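PDB 2E87: OBG-type G domain-containing protein from Pyrococcus horikoshii, which is of unknown function but binds GDP through its G domain and is probably a GTP-binding protein of the NOG1 branch of the Obg family. Local coordinates for residues I104-E107 with L108-Y112. Numbering follows the deposited sequence.
Sequences IIRE and LEERY
Arg106 and Glu109, three residues apart on helix 88-117, are brought together by their torsions: both send CG anti to the backbone N (chi1 173° in Arg106), and while Glu109 then runs extended, Arg106 bends at chi2 (61°) and again at chi3, which swings its guanidinium over to the carboxylate. OE1 of Glu109 settles over one face of that group, 3.1 Å from Arg106 NH1, with the two planes 56° apart. OE1 stands above the guanidinium, away from the line of any N-H, so the salt bridge is electrostatic. The directed bond to OE1 comes instead from Ser54 OG on helix 38-67, where Arg58 adds a long, weak ion pair. With an alanine here in place of Glu109, the Arg106 guanidinium would probably be left without its partner three residues on, and Ser54 OG without its acceptor.

One residue further round, the extended Glu107 and the bent Arg111 run alongside each other in the same direction. OE2 of Glu107 stays 3.8 Å from NH2 of Arg111, a long salt bridge of i to i+4 spacing with the planes almost perpendicular. The apolar counterpart is Ile104 with Leu108, where CG2 meets CD1 at 4.2 Å; Leu108 continues onto Phe132 of helix 122-142, and Ile105 packs against Val57 of helix 38-67.

Beneath the side chains run ordinary alpha-helical bonds, among them Leu108 N to Ile104 O at 2.8 Å and Glu110 N to Arg106 O at 3.1 Å. The example illustrates an amphipathic helix in the N-terminal helical bundle: exposed Arg106 reaches buried Glu109 at the border with helix 38-67, Glu107 and Arg111 pair on the more exposed side, and both ion pairs probably do little to fix how the guanidinium groups are turned, whereas the directional bond of Glu109 is spent on joining neighbouring helices.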
loop_
_atom_site.group_PDB
_atom_site.type_symbol
_atom_site.label_atom_id
_atom_site.label_comp_id
_atom_site.label_asym_id
_atom_site.label_seq_id
_atom_site.Cartn_x
_atom_site.Cartn_y
_atom_site.Cartn_z
ATOM N N ILE A 104 0.967 6.399 28.594
ATOM C CA ILE A 104 1.411 7.305 29.647
ATOM C C ILE A 104 0.279 8.207 30.155
ATOM O O ILE A 104 0.227 8.553 31.338
ATOM C CB ILE A 104 2.528 8.216 29.156
ATOM C CG1 ILE A 104 3.444 7.445 28.214
ATOM C CG2 ILE A 104 3.309 8.742 30.339
ATOM C CD1 ILE A 104 3.949 6.125 28.792
ATOM N N ILE A 105 -0.618 8.598 29.255
ATOM C CA ILE A 105 -1.724 9.469 29.633
ATOM C C ILE A 105 -2.723 8.757 30.532
ATOM O O ILE A 105 -3.277 9.356 31.456
ATOM C CB ILE A 105 -2.418 10.029 28.380
ATOM C CG1 ILE A 105 -1.522 11.114 27.775
ATOM C CG2 ILE A 105 -3.790 10.575 28.718
ATOM C CD1 ILE A 105 -1.960 11.569 26.420
ATOM N N ARG A 106 -2.941 7.476 30.260
ATOM C CA ARG A 106 -3.844 6.669 31.064
ATOM C C ARG A 106 -3.243 6.550 32.464
ATOM O O ARG A 106 -3.929 6.684 33.478
ATOM C CB ARG A 106 -3.993 5.278 30.446
ATOM C CG ARG A 106 -4.785 4.328 31.311
ATOM C CD ARG A 106 -6.197 4.847 31.524
ATOM N NE ARG A 106 -6.712 4.498 32.845
ATOM C CZ ARG A 106 -7.962 4.712 33.238
ATOM N NH1 ARG A 106 -8.835 5.272 32.406
ATOM N NH2 ARG A 106 -8.336 4.377 34.466
ATOM N N GLU A 107 -1.944 6.304 32.503
ATOM C CA GLU A 107 -1.226 6.167 33.758
ATOM C C GLU A 107 -1.243 7.496 34.518
ATOM O O GLU A 107 -1.453 7.532 35.729
ATOM C CB GLU A 107 0.211 5.738 33.469
ATOM C CG GLU A 107 1.060 5.452 34.679
ATOM C CD GLU A 107 2.521 5.262 34.303
ATOM O OE1 GLU A 107 2.784 4.605 33.267
ATOM O OE2 GLU A 107 3.402 5.765 35.040
ATOM N N LEU A 108 -1.022 8.593 33.809
ATOM C CA LEU A 108 -1.024 9.890 34.466
ATOM C C LEU A 108 -2.410 10.181 35.032
ATOM O O LEU A 108 -2.532 10.684 36.136
ATOM C CB LEU A 108 -0.599 10.990 33.488
ATOM C CG LEU A 108 0.882 10.953 33.104
ATOM C CD1 LEU A 108 1.172 11.955 31.980
ATOM C CD2 LEU A 108 1.718 11.262 34.339
ATOM N N GLU A 109 -3.447 9.856 34.273
ATOM C CA GLU A 109 -4.816 10.081 34.718
ATOM C C GLU A 109 -5.084 9.380 36.043
ATOM O O GLU A 109 -5.527 9.995 37.008
ATOM C CB GLU A 109 -5.818 9.566 33.687
ATOM C CG GLU A 109 -7.236 9.486 34.231
ATOM C CD GLU A 109 -8.217 8.850 33.266
ATOM O OE1 GLU A 109 -7.785 8.154 32.327
ATOM O OE2 GLU A 109 -9.430 9.031 33.454
ATOM N N GLU A 110 -4.816 8.081 36.077
ATOM C CA GLU A 110 -5.023 7.300 37.276
ATOM C C GLU A 110 -4.191 7.881 38.411
ATOM O O GLU A 110 -4.661 8.001 39.539
ATOM C CB GLU A 110 -4.654 5.845 37.006
ATOM C CG GLU A 110 -4.621 4.976 38.241
ATOM C CD GLU A 110 -4.639 3.497 37.907
ATOM O OE1 GLU A 110 -5.711 2.984 37.506
ATOM O OE2 GLU A 110 -3.578 2.852 38.037
ATOM N N ARG A 111 -2.957 8.261 38.110
ATOM C CA ARG A 111 -2.085 8.839 39.126
ATOM C C ARG A 111 -2.639 10.150 39.710
ATOM O O ARG A 111 -2.702 10.307 40.928
ATOM C CB ARG A 111 -0.683 9.078 38.549
ATOM C CG ARG A 111 0.114 10.209 39.237
ATOM C CD ARG A 111 1.263 9.697 40.099
ATOM N NE ARG A 111 2.185 8.856 39.343
ATOM C CZ ARG A 111 2.943 9.291 38.342
ATOM N NH1 ARG A 111 2.898 10.567 37.973
ATOM N NH2 ARG A 111 3.737 8.447 37.700
ATOM N N TYR A 112 -3.045 11.084 38.851
ATOM C CA TYR A 112 -3.553 12.369 39.319
ATOM C C TYR A 112 -4.952 12.340 39.931
ATOM O O TYR A 112 -5.227 13.093 40.855
ATOM C CB TYR A 112 -3.467 13.397 38.193
ATOM C CG TYR A 112 -2.073 13.950 38.073
ATOM C CD1 TYR A 112 -1.672 15.027 38.852
ATOM C CD2 TYR A 112 -1.119 13.324 37.274
ATOM C CE1 TYR A 112 -0.369 15.466 38.850
ATOM C CE2 TYR A 112 0.196 13.746 37.274
ATOM C CZ TYR A 112 0.567 14.819 38.065
ATOM O OH TYR A 112 1.877 15.228 38.098
#